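Local coordinates for putative uncharacterized protein (Wolbachia pipientis, PDB 3F4S) that probably catalyses the formation of disulfide bonds in other proteins, as a thioredoxin-fold oxidoreductase of the DsbA family, at residues Ser136-Gln140 with Asp141-Gln145; Ala92-Ser95 with His96-Lys100. The protein carries 1 engineered substitution. One frame throughout, in Å; residues are numbered along the deposited sequence.

Contact 1 of 2, residues Ser136-Gln140 with Asp141-Gln145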
loop_
_atom_site.group_PDB
_atom_site.type_symbol
_atom_site.label_atom_id
_atom_site.label_comp_id
_atom_site.label_asym_id
_atom_site.label_seq_id
_atom_site.Cartn_x
_atom_site.Cartn_y
_atom_site.Cartn_z
ATOM N N SER A 136 -12.071 -13.078 -9.189
ATOM C CA SER A 136 -12.229 -13.130 -7.737
ATOM C C SER A 136 -13.678 -13.367 -7.317
ATOM O O SER A 136 -14.015 -13.231 -6.141
ATOM C CB SER A 136 -11.695 -11.851 -7.083
ATOM O OG SER A 136 -12.415 -10.722 -7.526
ATOM N N ASN A 137 -14.527 -13.738 -8.275
ATOM C CA ASN A 137 -15.924 -14.043 -7.983
ATOM C C ASN A 137 -16.705 -12.888 -7.350
ATOM O O ASN A 137 -17.652 -13.112 -6.593
ATOM C CB ASN A 137 -16.020 -15.300 -7.110
ATOM C CG ASN A 137 -15.207 -16.441 -7.672
ATOM O OD1 ASN A 137 -14.257 -16.927 -7.047
ATOM N ND2 ASN A 137 -15.545 -16.848 -8.878
ATOM N N LEU A 138 -16.297 -11.662 -7.660
ATOM C CA LEU A 138 -17.027 -10.478 -7.237
ATOM C C LEU A 138 -18.217 -10.294 -8.172
ATOM O O LEU A 138 -18.051 -10.213 -9.388
ATOM C CB LEU A 138 -16.110 -9.249 -7.282
ATOM C CG LEU A 138 -16.652 -7.942 -6.696
ATOM C CD1 LEU A 138 -16.941 -8.089 -5.203
ATOM C CD2 LEU A 138 -15.674 -6.797 -6.943
ATOM N N LYS A 139 -19.420 -10.241 -7.613
ATOM C CA LYS A 139 -20.613 -10.128 -8.447
ATOM C C LYS A 139 -20.718 -8.751 -9.094
ATOM O O LYS A 139 -20.212 -7.763 -8.558
ATOM C CB LYS A 139 -21.875 -10.454 -7.647
ATOM C CG LYS A 139 -22.118 -11.948 -7.489
ATOM C CD LYS A 139 -23.435 -12.238 -6.797
ATOM C CE LYS A 139 -24.631 -11.844 -7.656
ATOM N NZ LYS A 139 -25.921 -12.346 -7.082
ATOM N N GLN A 140 -21.377 -8.684 -10.245
ATOM C CA GLN A 140 -21.460 -7.427 -10.984
ATOM C C GLN A 140 -22.070 -6.285 -10.168
ATOM O O GLN A 140 -21.584 -5.154 -10.226
ATOM C CB GLN A 140 -22.214 -7.605 -12.305
ATOM C CG GLN A 140 -22.119 -6.392 -13.219
ATOM C CD GLN A 140 -20.680 -6.019 -13.543
ATOM O OE1 GLN A 140 -19.809 -6.883 -13.647
ATOM N NE2 GLN A 140 -20.427 -4.728 -13.705
ATOM N N ASP A 141 -23.125 -6.568 -9.407
ATOM C CA ASP A 141 -23.756 -5.504 -8.621
ATOM C C ASP A 141 -22.808 -4.928 -7.563
ATOM O O ASP A 141 -22.780 -3.716 -7.335
ATOM C CB ASP A 141 -25.093 -5.944 -7.997
ATOM C CG ASP A 141 -24.977 -7.208 -7.147
ATOM O OD1 ASP A 141 -23.864 -7.759 -7.005
ATOM O OD2 ASP A 141 -26.020 -7.654 -6.616
ATOM N N ALA A 142 -22.035 -5.798 -6.924
ATOM C CA ALA A 142 -21.050 -5.367 -5.939
ATOM C C ALA A 142 -19.941 -4.567 -6.617
ATOM O O ALA A 142 -19.523 -3.522 -6.116
ATOM C CB ALA A 142 -20.470 -6.572 -5.218
ATOM N N PHE A 143 -19.469 -5.075 -7.755
ATOM C CA PHE A 143 -18.478 -4.380 -8.579
ATOM C C PHE A 143 -18.943 -2.960 -8.906
ATOM O O PHE A 143 -18.224 -1.983 -8.674
ATOM C CB PHE A 143 -18.235 -5.172 -9.873
ATOM C CG PHE A 143 -17.324 -4.490 -10.857
ATOM C CD1 PHE A 143 -15.946 -4.632 -10.767
ATOM C CD2 PHE A 143 -17.848 -3.736 -11.899
ATOM C CE1 PHE A 143 -15.104 -4.008 -11.680
ATOM C CE2 PHE A 143 -17.016 -3.113 -12.812
ATOM C CZ PHE A 143 -15.642 -3.250 -12.706
ATOM N N ASN A 144 -20.155 -2.851 -9.443
ATOM C CA ASN A 144 -20.682 -1.562 -9.868
ATOM C C ASN A 144 -20.800 -0.589 -8.708
ATOM O O ASN A 144 -20.483 0.590 -8.834
ATOM C CB ASN A 144 -22.045 -1.726 -10.540
ATOM C CG ASN A 144 -21.942 -2.329 -11.923
ATOM O OD1 ASN A 144 -20.908 -2.224 -12.581
ATOM N ND2 ASN A 144 -23.022 -2.958 -12.377
ATOM N N GLN A 145 -21.265 -1.093 -7.574
ATOM C CA GLN A 145 -21.402 -0.265 -6.395
ATOM C C GLN A 145 -20.040 0.243 -5.936
ATOM O O GLN A 145 -19.871 1.424 -5.632
ATOM C CB GLN A 145 -22.108 -1.032 -5.280
ATOM C CG GLN A 145 -22.444 -0.165 -4.085
ATOM C CD GLN A 145 -23.740 -0.575 -3.417
ATOM O OE1 GLN A 145 -24.253 -1.670 -3.648
ATOM N NE2 GLN A 145 -24.278 0.306 -2.583
#

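Contact 2 of 2, residues Ala92-Ser95 with His96-Lys100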
loop_
_atom_site.group_PDB
_atom_site.type_symbol
_atom_site.label_atom_id
_atom_site.label_comp_id
_atom_site.label_asym_id
_atom_site.label_seq_id
_atom_site.Cartn_x
_atom_site.Cartn_y
_atom_site.Cartn_z
ATOM N N ALA A 92 -8.390 1.764 -6.990
ATOM C CA ALA A 92 -8.327 1.986 -5.549
ATOM C C ALA A 92 -9.720 1.892 -4.922
ATOM O O ALA A 92 -9.890 1.323 -3.844
ATOM C CB ALA A 92 -7.686 3.341 -5.240
ATOM N N MET A 93 -10.717 2.460 -5.592
ATOM C CA MET A 93 -12.096 2.350 -5.116
ATOM C C MET A 93 -12.541 0.889 -5.075
ATOM O O MET A 93 -13.154 0.442 -4.102
ATOM C CB MET A 93 -13.029 3.177 -6.010
ATOM C CG MET A 93 -12.800 4.696 -5.885
ATOM S SD MET A 93 -13.645 5.652 -7.153
ATOM C CE MET A 93 -15.361 5.247 -6.811
ATOM N N LEU A 94 -12.230 0.145 -6.132
ATOM C CA LEU A 94 -12.638 -1.253 -6.210
ATOM C C LEU A 94 -12.022 -2.095 -5.089
ATOM O O LEU A 94 -12.635 -3.053 -4.625
ATOM C CB LEU A 94 -12.309 -1.847 -7.580
ATOM C CG LEU A 94 -12.815 -3.261 -7.869
ATOM C CD1 LEU A 94 -14.314 -3.379 -7.579
ATOM C CD2 LEU A 94 -12.493 -3.658 -9.301
ATOM N N SER A 95 -10.819 -1.731 -4.646
ATOM C CA SER A 95 -10.151 -2.489 -3.587
ATOM C C SER A 95 -10.998 -2.550 -2.319
ATOM O O SER A 95 -10.852 -3.465 -1.511
ATOM C CB SER A 95 -8.764 -1.914 -3.279
ATOM O OG SER A 95 -8.866 -0.722 -2.518
ATOM N N HIS A 96 -11.897 -1.585 -2.152
ATOM C CA HIS A 96 -12.754 -1.564 -0.971
ATOM C C HIS A 96 -13.868 -2.602 -1.008
ATOM O O HIS A 96 -14.581 -2.788 -0.020
ATOM C CB HIS A 96 -13.314 -0.159 -0.767
ATOM C CG HIS A 96 -12.297 0.812 -0.261
ATOM N ND1 HIS A 96 -12.336 1.335 1.015
ATOM C CD2 HIS A 96 -11.191 1.329 -0.848
ATOM C CE1 HIS A 96 -11.308 2.146 1.184
ATOM N NE2 HIS A 96 -10.595 2.156 0.072
ATOM N N CYS A 97 -14.017 -3.279 -2.143
ATOM C CA CYS A 97 -14.913 -4.438 -2.240
ATOM C C CYS A 97 -14.292 -5.687 -1.598
ATOM O O CYS A 97 -14.928 -6.735 -1.531
ATOM C CB CYS A 97 -15.252 -4.740 -3.710
ATOM S SG CYS A 97 -16.909 -4.259 -4.276
ATOM N N TYR A 98 -13.042 -5.574 -1.155
ATOM C CA TYR A 98 -12.307 -6.704 -0.579
ATOM C C TYR A 98 -11.992 -6.452 0.894
ATOM O O TYR A 98 -11.098 -5.672 1.228
ATOM C CB TYR A 98 -11.035 -6.977 -1.388
ATOM C CG TYR A 98 -11.350 -7.304 -2.828
ATOM C CD1 TYR A 98 -11.439 -8.620 -3.262
ATOM C CD2 TYR A 98 -11.599 -6.297 -3.747
ATOM C CE1 TYR A 98 -11.756 -8.917 -4.580
ATOM C CE2 TYR A 98 -11.912 -6.585 -5.055
ATOM C CZ TYR A 98 -11.990 -7.892 -5.468
ATOM O OH TYR A 98 -12.296 -8.169 -6.778
ATOM N N GLU A 99 -12.735 -7.119 1.770
ATOM C CA GLU A 99 -12.717 -6.801 3.198
ATOM C C GLU A 99 -11.606 -7.499 3.987
ATOM O O GLU A 99 -10.925 -6.863 4.794
ATOM C CB GLU A 99 -14.080 -7.105 3.831
ATOM N N LYS A 100 -11.434 -8.800 3.765
ATOM C CA LYS A 100 -10.440 -9.578 4.499
ATOM C C LYS A 100 -9.034 -9.121 4.124
ATOM O O LYS A 100 -8.782 -8.766 2.976
ATOM C CB LYS A 100 -10.603 -11.076 4.212
ATOM C CG LYS A 100 -11.933 -11.667 4.657
#

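Contact 1 of 2, residues Ser136-Gln140 with Asp141-Gln145
Phe143 N donates to Lys139 O at 2.9 Å in an almost straight bond (172°), and Asn144 N reaches Gln140 O at 2.8 Å; together they make the opening turn of helix 140-147, with Lys139 as its N-cap residue. Side chains add weaker polar links. Gln140 NE2 lies 2.8 Å from Asn144 OD1, but the N-H is poorly aimed and the bond is weak; the two amide planes are turned 68° apart. Asp141, with CG placed between its backbone N and carbonyl carbon (chi1 55°), curls back so that OD1 accepts a weak bond from Ala142 N and rests against Lys139 CB.

The same NE2 of Gln140 comes obliquely to Phe143, 3.3 Å from CD2, the two side chains running side by side. Leu138 divides its branches: CD1 touches Ala142 CB at 3.8 Å, while CD2 meets Phe143 CB at 4.2 Å, near the plane of the ring at its edge. Leu138 and Phe143 also pack on Leu94 and Ala133. Just upstream, Asn137, with positive phi, ends helix 127-135 in a Schellman motif. One helix thus closes and the next opens within a few residues, and Asp141, near the new helix's positive end, would probably be stabilised as a carboxylate.

Contact 2 of 2, residues Ala92-Ser95 with His96-Lys100
Leu94 O accepts the hydrogen bond from Cys97 N at 2.8 Å, the shortest of three successive backbone bonds joining residues 92-95 to 96-100. His96 N to Met93 O and Tyr98 N to Ser95 O, both 3.1 Å, complete the series. Each spans three residues, the spacing of a 3-10 turn, and each donor stands well above the plane of its carbonyl instead of lying on a lone pair.

Among the side-chain bonds, Ser95 OG donates back to Ala92 O at 2.6 Å. A chi1 of 76° sets the hydroxyl between the backbone N and the carbonyl carbon, turned back along the helix. His81 NE2 also bonds this hydroxyl, so the oxygen of a buried serine has more than one partner. Tyr98 OH finds its main partner in Ser136.

This tightening turn follows on from helix 86-94 and leads toward helix 101-113, within the helical part of a DsbA-type thioredoxin fold. It also carries Cys97, whose SG forms a disulfide with Cys146, a bond separate from the CxxC pair Cys51-Cys54.

The rings meet carbonyl oxygens through their edges. His96 CD2 approaches Ala92 O at 3.3 Å, close to the ring plane. Tyr98 presents its CD2 edge to Leu94 O at 3.5 Å, with Ser95 O also near that plane; having CG anti to the carbonyl carbon (chi1 -60°) keeps the ring alongside the preceding turn.

Apolar packing centres on Leu94. Its CD1 lies 4.2 Å from Cys97 CB and its CG 4.4 Å from Tyr98 CE2. Phe107 of helix 101-113 stacks on the Tyr98 ring and also packs against Leu94, while Met93 faces helix 150-167.

How the contacts relate
Contact 2 comes first along the chain, where the chain runs out of helix 86-94, and contact 1 follows at the passage from helix 127-135 into helix 140-147; their centres are about 11 Å apart, on the same side of the chain's centre. Two direct links join them: Ser136 OG and Tyr98 OH lie 2.7 Å apart, probably hydrogen-bonded, and Phe143 CE1 packs on Leu94 CD2 at 3.5 Å. The disulfide from Cys97 to Cys146, the residue right after contact 1, holds the same helix 140-147. Contact 1 is the more superficial, contact 2 the more buried. Two local turns, distant in sequence, are thus held together by direct packing and by a disulfide one residue beyond contact 1.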